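Local structure of malonyl-CoA-[acyl-carrier-protein] transacylase (Coxiella burnetii, 3TQE) at residues L34-Q39 and I77-E82; G122-E127 and A213-Q218; R182-A187 and K193-I198; L288-R291 and Q295-I298. The protein probably transfers the malonyl group from malonyl-CoA to holo-acyl carrier protein, supplying malonyl-ACP for fatty acid synthesis. All coordinates share one frame; numbering follows the deposited sequence. Where two conformers were deposited one is given.

Interaction 1 of 4, residues L34-Q39 and I77-E82. With EDO (1,2-ethanediol), chain D.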
loop_
_atom_site.group_PDB
_atom_site.type_symbol
_atom_site.label_atom_id
_atom_site.label_comp_id
_atom_site.label_asym_id
_atom_site.label_seq_id
_atom_site.Cartn_x
_atom_site.Cartn_y
_atom_site.Cartn_z
ATOM N N LEU A 34 14.257 11.629 -10.723
ATOM C CA LEU A 34 15.113 10.771 -11.531
ATOM C C LEU A 34 16.245 10.226 -10.694
ATOM O O LEU A 34 16.646 9.073 -10.884
ATOM C CB LEU A 34 15.604 11.498 -12.771
ATOM C CG LEU A 34 14.536 11.701 -13.851
ATOM C CD1 LEU A 34 15.096 12.590 -14.942
ATOM C CD2 LEU A 34 14.028 10.416 -14.437
ATOM N N GLU A 35 16.776 11.020 -9.780
ATOM C CA GLU A 35 17.838 10.531 -8.901
ATOM C C GLU A 35 17.354 9.347 -8.067
ATOM O O GLU A 35 18.072 8.375 -7.864
ATOM C CB GLU A 35 18.362 11.636 -8.010
ATOM C CG GLU A 35 19.527 11.224 -7.117
ATOM C CD GLU A 35 20.873 11.208 -7.831
ATOM O OE1 GLU A 35 20.935 10.821 -9.024
ATOM O OE2 GLU A 35 21.890 11.564 -7.182
ATOM N N THR A 36 16.133 9.420 -7.598
ATOM C CA THR A 36 15.572 8.339 -6.797
ATOM C C THR A 36 15.392 7.088 -7.643
ATOM O O THR A 36 15.698 5.992 -7.209
ATOM C CB THR A 36 14.242 8.804 -6.161
ATOM O OG1 THR A 36 14.529 9.921 -5.307
ATOM C CG2 THR A 36 13.569 7.711 -5.336
ATOM N N PHE A 37 14.883 7.241 -8.848
ATOM C CA PHE A 37 14.737 6.106 -9.729
ATOM C C PHE A 37 16.098 5.560 -10.110
ATOM O O PHE A 37 16.229 4.353 -10.286
ATOM C CB PHE A 37 13.902 6.445 -10.960
ATOM C CG PHE A 37 12.430 6.322 -10.723
ATOM C CD1 PHE A 37 11.759 5.171 -11.049
ATOM C CD2 PHE A 37 11.727 7.330 -10.095
ATOM C CE1 PHE A 37 10.418 5.041 -10.791
ATOM C CE2 PHE A 37 10.374 7.191 -9.830
ATOM C CZ PHE A 37 9.726 6.057 -10.185
ATOM N N GLN A 38 17.110 6.415 -10.234
ATOM C CA GLN A 38 18.464 5.947 -10.530
ATOM C C GLN A 38 18.993 5.071 -9.402
ATOM O O GLN A 38 19.632 4.043 -9.642
ATOM C CB GLN A 38 19.403 7.130 -10.775
ATOM C CG GLN A 38 19.291 7.728 -12.174
ATOM C CD GLN A 38 19.955 9.104 -12.325
ATOM O OE1 GLN A 38 20.385 9.738 -11.350
ATOM N NE2 GLN A 38 20.043 9.563 -13.565
ATOM N N GLN A 39 18.737 5.488 -8.168
ATOM C CA GLN A 39 19.119 4.698 -7.011
ATOM C C GLN A 39 18.436 3.344 -7.065
ATOM O O GLN A 39 19.065 2.318 -6.836
ATOM C CB GLN A 39 18.743 5.425 -5.732
ATOM C CG GLN A 39 19.647 6.612 -5.486
ATOM C CD GLN A 39 19.175 7.509 -4.400
ATOM O OE1 GLN A 39 18.183 7.238 -3.754
ATOM N NE2 GLN A 39 19.908 8.584 -4.165
ATOM N N ILE A 77 8.159 10.876 -4.311
ATOM C CA ILE A 77 7.218 11.950 -3.956
ATOM C C ILE A 77 7.504 12.464 -2.567
ATOM O O ILE A 77 7.491 13.670 -2.327
ATOM C CB ILE A 77 5.777 11.498 -4.124
ATOM C CG1 ILE A 77 5.494 11.374 -5.625
ATOM C CG2 ILE A 77 4.806 12.454 -3.424
ATOM C CD1 ILE A 77 4.223 10.668 -5.956
ATOM N N PHE A 78 7.798 11.570 -1.635
ATOM C CA PHE A 78 8.194 12.039 -0.326
ATOM C C PHE A 78 9.393 12.935 -0.367
ATOM O O PHE A 78 9.457 13.951 0.320
ATOM C CB PHE A 78 8.477 10.850 0.563
ATOM C CG PHE A 78 8.880 11.222 1.938
ATOM C CD1 PHE A 78 7.929 11.564 2.859
ATOM C CD2 PHE A 78 10.207 11.268 2.299
ATOM C CE1 PHE A 78 8.299 11.929 4.132
ATOM C CE2 PHE A 78 10.567 11.627 3.585
ATOM C CZ PHE A 78 9.619 11.960 4.460
ATOM N N ARG A 79 10.362 12.579 -1.189
ATOM C CA ARG A 79 11.559 13.378 -1.285
ATOM C C ARG A 79 11.285 14.733 -1.914
ATOM O O ARG A 79 11.934 15.710 -1.568
ATOM C CB ARG A 79 12.585 12.634 -2.088
ATOM C CG ARG A 79 13.166 11.464 -1.331
ATOM C CD ARG A 79 14.129 10.676 -2.129
ATOM N NE ARG A 79 14.761 9.679 -1.299
ATOM C CZ ARG A 79 15.705 8.856 -1.734
ATOM N NH1 ARG A 79 16.108 8.905 -3.004
ATOM N NH2 ARG A 79 16.275 8.006 -0.890
ATOM N N CYS A 80 10.350 14.782 -2.833
ATOM C CA CYS A 80 9.935 16.064 -3.414
ATOM C C CYS A 80 9.220 16.929 -2.370
ATOM O O CYS A 80 9.450 18.111 -2.289
ATOM C CB CYS A 80 9.013 15.851 -4.591
ATOM S SG CYS A 80 9.843 15.212 -6.038
ATOM N N TRP A 81 8.349 16.337 -1.577
ATOM C CA TRP A 81 7.722 17.031 -0.461
ATOM C C TRP A 81 8.771 17.661 0.417
ATOM O O TRP A 81 8.673 18.846 0.741
ATOM C CB TRP A 81 6.896 16.044 0.352
ATOM C CG TRP A 81 6.354 16.558 1.625
ATOM C CD1 TRP A 81 6.913 16.450 2.824
ATOM C CD2 TRP A 81 5.129 17.249 1.810
ATOM N NE1 TRP A 81 6.121 17.015 3.774
ATOM C CE2 TRP A 81 5.008 17.509 3.179
ATOM C CE3 TRP A 81 4.085 17.589 0.975
ATOM C CZ2 TRP A 81 3.918 18.132 3.711
ATOM C CZ3 TRP A 81 3.002 18.209 1.515
ATOM C CH2 TRP A 81 2.917 18.453 2.867
ATOM N N GLU A 82 9.778 16.898 0.819
ATOM C CA GLU A 82 10.796 17.447 1.687
ATOM C C GLU A 82 11.613 18.531 0.989
ATOM O O GLU A 82 11.897 19.562 1.592
ATOM C CB GLU A 82 11.671 16.341 2.245
ATOM C CG GLU A 82 10.876 15.450 3.185
ATOM C CD GLU A 82 11.708 14.824 4.256
ATOM O OE1 GLU A 82 12.752 14.252 3.900
ATOM O OE2 GLU A 82 11.306 14.909 5.453
HETATM C C1 EDO D . 13.523 8.788 2.183
HETATM O O1 EDO D . 14.018 9.859 1.404
HETATM C C2 EDO D . 14.695 8.078 2.840
HETATM O O2 EDO D . 15.696 7.720 1.865
HETATM O O HOH W 1 18.824 6.640 -1.006
#

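Interaction 2 of 4, residues G122-E127 and A213-Q218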
loop_
_atom_site.group_PDB
_atom_site.type_symbol
_atom_site.label_atom_id
_atom_site.label_comp_id
_atom_site.label_asym_id
_atom_site.label_seq_id
_atom_site.Cartn_x
_atom_site.Cartn_y
_atom_site.Cartn_z
ATOM N N GLY A 122 7.672 -9.216 -4.114
ATOM C CA GLY A 122 6.855 -9.457 -5.288
ATOM C C GLY A 122 7.137 -10.801 -5.899
ATOM O O GLY A 122 6.211 -11.543 -6.262
ATOM N N GLN A 123 8.410 -11.117 -6.049
ATOM C CA GLN A 123 8.792 -12.406 -6.636
ATOM C C GLN A 123 8.231 -13.551 -5.822
ATOM O O GLN A 123 7.622 -14.472 -6.378
ATOM C CB GLN A 123 10.305 -12.504 -6.777
ATOM C CG GLN A 123 10.816 -11.554 -7.851
ATOM C CD GLN A 123 12.308 -11.460 -7.950
ATOM O OE1 GLN A 123 13.011 -11.776 -7.012
ATOM N NE2 GLN A 123 12.803 -10.980 -9.114
ATOM N N TYR A 124 8.397 -13.499 -4.517
ATOM C CA TYR A 124 7.957 -14.614 -3.699
ATOM C C TYR A 124 6.439 -14.735 -3.719
ATOM O O TYR A 124 5.889 -15.824 -3.740
ATOM C CB TYR A 124 8.431 -14.463 -2.269
ATOM C CG TYR A 124 9.902 -14.386 -2.070
ATOM C CD1 TYR A 124 10.790 -14.880 -2.983
ATOM C CD2 TYR A 124 10.409 -13.829 -0.931
ATOM C CE1 TYR A 124 12.170 -14.789 -2.765
ATOM C CE2 TYR A 124 11.758 -13.768 -0.704
ATOM C CZ TYR A 124 12.632 -14.263 -1.623
ATOM O OH TYR A 124 13.985 -14.166 -1.386
HETATM N N MSE A 125 5.751 -13.603 -3.645
HETATM C CA MSE A 125 4.293 -13.639 -3.648
HETATM C C MSE A 125 3.758 -14.208 -4.947
HETATM O O MSE A 125 2.807 -14.972 -4.937
HETATM C CB MSE A 125 3.726 -12.249 -3.406
HETATM C CG MSE A 125 3.952 -11.783 -1.986
HETATM SE SE MSE A 125 3.321 -9.995 -1.665
HETATM C CE MSE A 125 3.007 -9.490 -3.504
ATOM N N GLN A 126 4.395 -13.849 -6.045
ATOM C CA GLN A 126 3.995 -14.354 -7.343
ATOM C C GLN A 126 4.081 -15.869 -7.417
ATOM O O GLN A 126 3.291 -16.519 -8.114
ATOM C CB GLN A 126 4.917 -13.763 -8.392
ATOM C CG GLN A 126 4.625 -14.202 -9.791
ATOM C CD GLN A 126 3.422 -13.548 -10.286
ATOM O OE1 GLN A 126 2.331 -14.153 -10.386
ATOM N NE2 GLN A 126 3.567 -12.267 -10.558
ATOM N N GLU A 127 5.070 -16.420 -6.733
ATOM C CA GLU A 127 5.377 -17.838 -6.809
ATOM C C GLU A 127 4.606 -18.670 -5.821
ATOM O O GLU A 127 4.643 -19.911 -5.894
ATOM C CB GLU A 127 6.876 -18.032 -6.607
ATOM C CG GLU A 127 7.670 -17.425 -7.721
ATOM C CD GLU A 127 9.169 -17.695 -7.600
ATOM O OE1 GLU A 127 9.529 -18.593 -6.798
ATOM O OE2 GLU A 127 9.978 -17.014 -8.298
ATOM N N ALA A 213 5.809 -15.747 2.744
ATOM C CA ALA A 213 6.155 -15.166 4.019
ATOM C C ALA A 213 7.393 -15.862 4.579
ATOM O O ALA A 213 8.285 -15.221 5.127
ATOM C CB ALA A 213 5.014 -15.280 4.975
ATOM N N ASP A 214 7.443 -17.180 4.448
ATOM C CA ASP A 214 8.579 -17.924 4.952
ATOM C C ASP A 214 9.855 -17.507 4.250
ATOM O O ASP A 214 10.901 -17.381 4.881
ATOM C CB ASP A 214 8.367 -19.410 4.782
ATOM C CG ASP A 214 7.244 -19.956 5.671
ATOM O OD1 ASP A 214 6.815 -19.270 6.619
ATOM O OD2 ASP A 214 6.787 -21.088 5.398
ATOM N N ARG A 215 9.772 -17.279 2.953
ATOM C CA ARG A 215 10.928 -16.864 2.184
ATOM C C ARG A 215 11.319 -15.447 2.528
ATOM O O ARG A 215 12.500 -15.148 2.750
ATOM C CB ARG A 215 10.668 -17.013 0.703
ATOM C CG ARG A 215 10.510 -18.454 0.298
ATOM C CD ARG A 215 10.079 -18.552 -1.123
ATOM N NE ARG A 215 11.167 -18.293 -2.050
ATOM C CZ ARG A 215 11.032 -18.169 -3.368
ATOM N NH1 ARG A 215 9.833 -18.248 -3.941
ATOM N NH2 ARG A 215 12.114 -17.959 -4.120
ATOM N N LEU A 216 10.334 -14.565 2.595
ATOM C CA LEU A 216 10.649 -13.180 2.880
ATOM C C LEU A 216 11.227 -13.025 4.272
ATOM O O LEU A 216 12.030 -12.124 4.500
ATOM C CB LEU A 216 9.416 -12.302 2.701
ATOM C CG LEU A 216 9.742 -10.801 2.591
ATOM C CD1 LEU A 216 10.578 -10.506 1.330
ATOM C CD2 LEU A 216 8.440 -10.050 2.608
ATOM N N ALA A 217 10.817 -13.877 5.209
ATOM C CA ALA A 217 11.308 -13.757 6.570
ATOM C C ALA A 217 12.807 -13.925 6.604
ATOM O O ALA A 217 13.481 -13.300 7.401
ATOM C CB ALA A 217 10.633 -14.758 7.464
ATOM N N GLN A 218 13.320 -14.773 5.738
ATOM C CA GLN A 218 14.756 -14.989 5.664
ATOM C C GLN A 218 15.485 -13.736 5.204
ATOM O O GLN A 218 16.538 -13.378 5.741
ATOM C CB GLN A 218 15.039 -16.162 4.753
ATOM C CG GLN A 218 14.456 -17.449 5.238
ATOM C CD GLN A 218 14.786 -18.618 4.331
ATOM O OE1 GLN A 218 14.751 -18.509 3.102
ATOM N NE2 GLN A 218 15.118 -19.753 4.937
HETATM O O HOH W 2 7.181 -18.052 -2.669
HETATM O O HOH W 3 14.991 -17.003 -2.902
#

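Interaction 3 of 4, residues R182-A187 and K193-I198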
loop_
_atom_site.group_PDB
_atom_site.type_symbol
_atom_site.label_atom_id
_atom_site.label_comp_id
_atom_site.label_asym_id
_atom_site.label_seq_id
_atom_site.Cartn_x
_atom_site.Cartn_y
_atom_site.Cartn_z
ATOM N N ARG A 182 -17.105 -18.369 -5.520
ATOM C CA ARG A 182 -18.269 -18.789 -4.750
ATOM C C ARG A 182 -18.678 -17.730 -3.751
ATOM O O ARG A 182 -19.842 -17.440 -3.599
ATOM C CB ARG A 182 -18.027 -20.103 -4.028
ATOM C CG ARG A 182 -17.934 -21.308 -4.921
ATOM C CD ARG A 182 -17.947 -22.596 -4.131
ATOM N NE ARG A 182 -16.884 -22.742 -3.150
ATOM C CZ ARG A 182 -15.667 -23.222 -3.381
ATOM N NH1 ARG A 182 -15.258 -23.597 -4.588
ATOM N NH2 ARG A 182 -14.824 -23.309 -2.373
ATOM N N ALA A 183 -17.697 -17.145 -3.087
ATOM C CA ALA A 183 -17.946 -16.120 -2.102
ATOM C C ALA A 183 -18.516 -14.867 -2.744
ATOM O O ALA A 183 -19.428 -14.235 -2.190
ATOM C CB ALA A 183 -16.666 -15.784 -1.372
ATOM N N LEU A 184 -17.972 -14.471 -3.878
ATOM C CA LEU A 184 -18.476 -13.292 -4.548
ATOM C C LEU A 184 -19.909 -13.512 -4.968
ATOM O O LEU A 184 -20.751 -12.622 -4.857
ATOM C CB LEU A 184 -17.627 -12.947 -5.761
ATOM C CG LEU A 184 -16.208 -12.497 -5.491
ATOM C CD1 LEU A 184 -15.441 -12.357 -6.800
ATOM C CD2 LEU A 184 -16.155 -11.230 -4.632
ATOM N N ASN A 185 -20.201 -14.711 -5.451
ATOM C CA ASN A 185 -21.569 -14.966 -5.857
ATOM C C ASN A 185 -22.524 -14.927 -4.667
ATOM O O ASN A 185 -23.616 -14.374 -4.762
ATOM C CB ASN A 185 -21.638 -16.300 -6.600
ATOM C CG ASN A 185 -22.853 -16.394 -7.455
ATOM O OD1 ASN A 185 -23.078 -15.570 -8.340
ATOM N ND2 ASN A 185 -23.638 -17.361 -7.202
HETATM N N MSE A 186 -22.101 -15.476 -3.527
HETATM C CA MSE A 186 -22.903 -15.385 -2.316
HETATM C C MSE A 186 -23.067 -13.952 -1.873
HETATM O O MSE A 186 -24.119 -13.565 -1.390
HETATM C CB MSE A 186 -22.275 -16.154 -1.187
HETATM C CG MSE A 186 -22.350 -17.573 -1.311
HETATM SE SE MSE A 186 -21.743 -18.410 0.315
HETATM C CE MSE A 186 -21.641 -20.136 -0.417
ATOM N N ALA A 187 -22.026 -13.146 -2.015
ATOM C CA ALA A 187 -22.140 -11.756 -1.605
ATOM C C ALA A 187 -23.207 -11.051 -2.416
ATOM O O ALA A 187 -23.984 -10.281 -1.882
ATOM C CB ALA A 187 -20.806 -11.055 -1.742
ATOM N N LYS A 193 -23.593 -4.609 -3.665
ATOM C CA LYS A 193 -23.765 -3.804 -4.864
ATOM C C LYS A 193 -22.797 -4.249 -5.954
ATOM O O LYS A 193 -23.167 -4.342 -7.129
ATOM C CB LYS A 193 -23.601 -2.315 -4.540
ATOM C CG LYS A 193 -24.677 -1.813 -3.586
ATOM C CD LYS A 193 -24.655 -0.307 -3.383
ATOM C CE LYS A 193 -25.981 0.174 -2.786
ATOM N NZ LYS A 193 -25.825 1.421 -1.975
ATOM N N ILE A 194 -21.565 -4.549 -5.556
ATOM C CA ILE A 194 -20.557 -5.038 -6.465
ATOM C C ILE A 194 -19.900 -6.228 -5.793
ATOM O O ILE A 194 -19.616 -6.191 -4.604
ATOM C CB ILE A 194 -19.502 -3.967 -6.733
ATOM C CG1 ILE A 194 -20.127 -2.798 -7.499
ATOM C CG2 ILE A 194 -18.297 -4.543 -7.486
ATOM C CD1 ILE A 194 -20.502 -3.144 -8.900
ATOM N N ALA A 195 -19.694 -7.296 -6.546
ATOM C CA ALA A 195 -18.893 -8.433 -6.063
ATOM C C ALA A 195 -18.211 -8.993 -7.281
ATOM O O ALA A 195 -18.830 -9.725 -8.085
ATOM C CB ALA A 195 -19.745 -9.472 -5.369
ATOM N N LYS A 196 -16.955 -8.610 -7.477
ATOM C CA LYS A 196 -16.262 -8.819 -8.743
ATOM C C LYS A 196 -14.824 -9.217 -8.513
ATOM O O LYS A 196 -14.202 -8.700 -7.610
ATOM C CB LYS A 196 -16.270 -7.501 -9.541
ATOM C CG LYS A 196 -15.944 -7.665 -11.010
ATOM C CD LYS A 196 -16.413 -6.462 -11.811
ATOM C CE LYS A 196 -16.668 -6.831 -13.269
ATOM N NZ LYS A 196 -16.999 -5.634 -14.108
ATOM N N ARG A 197 -14.282 -10.083 -9.353
ATOM C CA ARG A 197 -12.854 -10.339 -9.319
ATOM C C ARG A 197 -12.075 -9.071 -9.645
ATOM O O ARG A 197 -12.500 -8.277 -10.486
ATOM C CB ARG A 197 -12.467 -11.381 -10.358
ATOM C CG ARG A 197 -12.952 -12.750 -10.049
ATOM C CD ARG A 197 -11.943 -13.525 -9.276
ATOM N NE ARG A 197 -10.894 -14.072 -10.142
ATOM C CZ ARG A 197 -10.814 -15.330 -10.602
ATOM N NH1 ARG A 197 -11.704 -16.255 -10.306
ATOM N NH2 ARG A 197 -9.794 -15.675 -11.369
ATOM N N ILE A 198 -10.960 -8.886 -8.965
ATOM C CA ILE A 198 -9.982 -7.840 -9.271
ATOM C C ILE A 198 -8.951 -8.493 -10.195
ATOM O O ILE A 198 -8.679 -9.685 -10.042
ATOM C CB ILE A 198 -9.271 -7.374 -7.976
ATOM C CG1 ILE A 198 -10.274 -6.831 -6.959
ATOM C CG2 ILE A 198 -8.222 -6.319 -8.264
ATOM C CD1 ILE A 198 -9.659 -6.563 -5.613
#

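Interaction 4 of 4, residues L288-R291 and Q295-I298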
loop_
_atom_site.group_PDB
_atom_site.type_symbol
_atom_site.label_atom_id
_atom_site.label_comp_id
_atom_site.label_asym_id
_atom_site.label_seq_id
_atom_site.Cartn_x
_atom_site.Cartn_y
_atom_site.Cartn_z
ATOM N N LEU A 288 -10.690 5.786 -0.759
ATOM C CA LEU A 288 -11.047 5.022 0.413
ATOM C C LEU A 288 -11.269 5.910 1.608
ATOM O O LEU A 288 -12.218 5.715 2.360
ATOM C CB LEU A 288 -9.968 4.000 0.745
ATOM C CG LEU A 288 -9.679 2.966 -0.318
ATOM C CD1 LEU A 288 -8.578 2.031 0.193
ATOM C CD2 LEU A 288 -10.952 2.211 -0.683
ATOM N N ILE A 289 -10.358 6.846 1.831
ATOM C CA ILE A 289 -10.416 7.655 3.032
ATOM C C ILE A 289 -11.657 8.533 3.029
ATOM O O ILE A 289 -12.310 8.675 4.051
ATOM C CB ILE A 289 -9.133 8.475 3.176
ATOM C CG1 ILE A 289 -7.959 7.530 3.414
ATOM C CG2 ILE A 289 -9.246 9.494 4.324
ATOM C CD1 ILE A 289 -6.586 8.180 3.271
ATOM N N LYS A 290 -12.006 9.080 1.876
ATOM C CA LYS A 290 -13.202 9.919 1.764
ATOM C C LYS A 290 -14.463 9.123 2.064
ATOM O O LYS A 290 -15.439 9.688 2.589
ATOM C CB LYS A 290 -13.264 10.584 0.378
ATOM C CG LYS A 290 -14.176 11.794 0.289
ATOM C CD LYS A 290 -13.743 12.895 1.276
ATOM C CE LYS A 290 -13.102 14.086 0.605
ATOM N NZ LYS A 290 -13.347 15.327 1.416
ATOM N N ARG A 291 -14.472 7.841 1.722
ATOM C CA ARG A 291 -15.604 6.981 2.030
ATOM C C ARG A 291 -15.680 6.672 3.515
ATOM O O ARG A 291 -16.775 6.640 4.085
ATOM C CB ARG A 291 -15.575 5.715 1.182
ATOM C CG ARG A 291 -15.824 6.001 -0.280
ATOM C CD ARG A 291 -16.133 4.745 -1.066
ATOM N NE ARG A 291 -16.758 5.063 -2.345
ATOM C CZ ARG A 291 -16.184 4.880 -3.526
ATOM N NH1 ARG A 291 -14.967 4.366 -3.601
ATOM N NH2 ARG A 291 -16.835 5.199 -4.640
ATOM N N GLN A 295 -15.674 14.020 5.765
ATOM C CA GLN A 295 -15.120 15.284 6.225
ATOM C C GLN A 295 -13.590 15.326 6.210
ATOM O O GLN A 295 -12.985 16.371 6.442
ATOM C CB GLN A 295 -15.640 15.604 7.632
ATOM C CG GLN A 295 -17.173 15.703 7.711
ATOM C CD GLN A 295 -17.765 16.617 6.646
ATOM O OE1 GLN A 295 -18.751 16.265 5.980
ATOM N NE2 GLN A 295 -17.166 17.793 6.471
ATOM N N SER A 296 -12.950 14.197 5.934
ATOM C CA SER A 296 -11.502 14.211 5.819
ATOM C C SER A 296 -11.093 14.969 4.573
ATOM O O SER A 296 -11.884 15.196 3.665
ATOM C CB SER A 296 -10.971 12.790 5.748
ATOM O OG SER A 296 -11.423 12.152 4.579
ATOM N N GLU A 297 -9.839 15.364 4.537
ATOM C CA GLU A 297 -9.263 15.991 3.377
ATOM C C GLU A 297 -8.052 15.181 2.956
ATOM O O GLU A 297 -7.233 14.874 3.791
ATOM C CB GLU A 297 -8.823 17.388 3.767
ATOM C CG GLU A 297 -8.169 18.171 2.670
ATOM C CD GLU A 297 -7.956 19.640 3.011
ATOM O OE1 GLU A 297 -8.104 20.026 4.182
ATOM O OE2 GLU A 297 -7.641 20.420 2.088
ATOM N N ILE A 298 -7.965 14.812 1.683
ATOM C CA ILE A 298 -6.818 14.064 1.177
ATOM C C ILE A 298 -6.248 14.858 0.030
ATOM O O ILE A 298 -6.952 15.201 -0.934
ATOM C CB ILE A 298 -7.170 12.632 0.706
ATOM C CG1 ILE A 298 -8.002 11.906 1.762
ATOM C CG2 ILE A 298 -5.880 11.835 0.409
ATOM C CD1 ILE A 298 -9.491 11.968 1.531
#

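Interaction 1 of 4, residues L34-Q39 and I77-E82
Arg79, on helix 63-83, reaches helix 31-44 with its guanidinium group, and this helix-to-helix contact of the acyl transferase domain is almost wholly polar. NH1 carries both direct bonds. One goes to OE1 of Gln39, 2.8 Å from Arg79 NH1 and nearly straight at 174°, with the acceptor lying in the guanidinium plane. The other, from Arg79 NH1 to Thr36 OG1, spans 3.0 Å and is more bent, at 148°. Thr36 OG1 also bonds to the carbonyl of Ile32 one helical turn back, so this buried hydroxyl has a partner in each helix. The Gln39 amide stands 79° from the guanidinium plane, and the donor approaches its oxygen from outside the carbonyl plane. Water 1 donates to Gln39 OE1 and accepts from Arg79 NH2, giving that oxygen a second donor. Extended from CG to NE, the Arg79 chain carries its head clear of its own helix, while Phe111 of helix 111-128 touches Thr36, Gln39 and Arg79. The remaining edge of the guanidinium is taken up by 1,2-ethanediol, probably from the crystallisation liquor: Arg79 NE donates a hydrogen bond of 2.8 Å to its O1 and Arg79 NH2 one of 2.8 Å to its O2.

Interaction 2 of 4, residues G122-E127 and A213-Q218
The aromatic ring of Tyr124 is overlaid on one face by the side chain of Arg215, where helices 111-128 and 210-220 pack antiparallel, their local axes 9.2 Å apart and at 161°. Two portions of the arginine do the touching. Its CB makes a CH-pi contact 3.8 Å from the Tyr124 ring centroid, displaced toward the rim. A bend at chi3 (76°) then carries the chain on across the ring face, so that Tyr124 CD1 lies 3.3 Å from Arg215 CZ, over the centre of the guanidinium; the two planes remain inclined by 34°. Leu216 adds an apolar touch, its CD1 4.0 Å from Tyr124 CE2. The phenol end of Tyr124 is bonded to Asp219. Beyond the ring, the extended Glu127 side chain places OE1 2.9 Å from Arg215 NH1 in a salt bridge. The acceptor is near the guanidinium plane, yet the donor meets the carboxylate from above its own plane. Water 2 accepts from Arg215 NH1 and donates to the backbone O of Tyr124. Held at its edge by Glu127 and water and resting by one face on the tyrosine, the guanidinium should have little rotational freedom, and its positive charge is probably balanced in part by Glu127.

Interaction 3 of 4, residues R182-A187 and K193-I198
Leu184 points from helix 177-189 toward strand 194-197, and its two methyl groups divide the work along the strand. Leu184 CD1 lies against the backbone at the junction of Lys196 and Arg197, 3.6 Å from Arg197 N, while Leu184 CD2 comes within 4.1 Å of Ala195 CB. With CG anti to the carbonyl carbon (chi1 -67°), the leucine fork leans back toward the start of its helix. Because helix and strand run nearly antiparallel, at 164°, that lean carries the fork onward along the strand, past Ala195 to the Lys196-Arg197 peptide. Ala195 points the opposite way across the contact, its methyl directed at the helix and settling between Leu184 and Ala187. Ala195 CB is 3.3 Å from Leu184 O and 4.1 Å from Ala187 CB, so it meets the helix backbone as well as a second methyl. The small Ala187 and Ala195 side chains are compatible with the short axis separation of 7.6 Å and with the 5.1 Å between the CA atoms of Leu184 and Ala195. At the far end, Arg197 lays its aliphatic CG alongside Leu184 CD1, 4.1 Å away. Bends at chi2 and chi3 turn its chain aside, and its guanidinium forms a salt bridge with Asp181. No hydrogen bond joins the two segments. Strand 194-197 is outermost in the mixed sheet and pairs antiparallel with strand 134-140, where Lys193 and Ile194 opposite Ile140 make a classic beta bulge. Leu184 and Ala187 also touch Ile139 of that neighbouring strand, while helix 144-155 packs against helix 177-189 through Ala183, selenomethionine Met186 and Ala187.

Interaction 4 of 4, residues L288-R291 and Q295-I298
Ile289 packs against Ser296 and Ile298 within a beta-alpha-beta unit, strand 275-278, helix 284-292 and strand 297-300, whose strands belong to the parallel sheet. This contact joins the last turn of the helix to the start of the final strand. Ile289 points toward that strand, and its CG2 branch does most of the touching. With CG2 anti to the backbone N, Ile289 CG2 lies 3.7 Å from Ile298 CG1 and 3.4 Å from Ser296 OG. The second approach is van der Waals in kind; the serine hydroxyl is hydrogen-bonded to the backbone O of Asp293, in the turn between helix and strand. Phe276, on the adjacent strand, touches Ile289, Ser296 and Ile298, placing all three at the seam between helix and sheet, with Ile289 and Ser296 buried. Next along the helix, Lys290 works at the margin of the contact. Lys290 N comes 3.8 Å from Ile298 CD1, and Lys290 CB is 4.2 Å from the same methyl. The side chain sets off with CG anti to the backbone N (chi1 -161°), then bends at chi2 and chi3, bringing the ammonium group across to the residues just before the strand. There it also bonds to the carbonyl of Arg294, so two main-chain oxygens of the connection hold it. Across the two segments, Lys290 NZ donates to Ser296 O over 2.7 Å, arriving almost in line with the carbonyl at a C=O...N angle of 169°.

The four contacts are spread over one acyl transferase domain, and none touches another. Interactions 1 and 3 lie on opposite sides of the chain's centre, 39 Å apart between centres; interactions 2 and 4 are likewise opposed, at 33 Å. Interaction 4 involves the parallel sheet and interaction 3 the edge of the mixed sheet, their nearest atoms about 9 Å apart. Interaction 3 is nested in the chain loop that interaction 2 closes. Interaction 2 is related most directly to the predicted active site: the Leu216 side chain is about 10 Å from those of Ser96 and His205, and from a bound glycine. Leu216 also touches Arg121, which with Ser96 and His205 lines a glycine pocket.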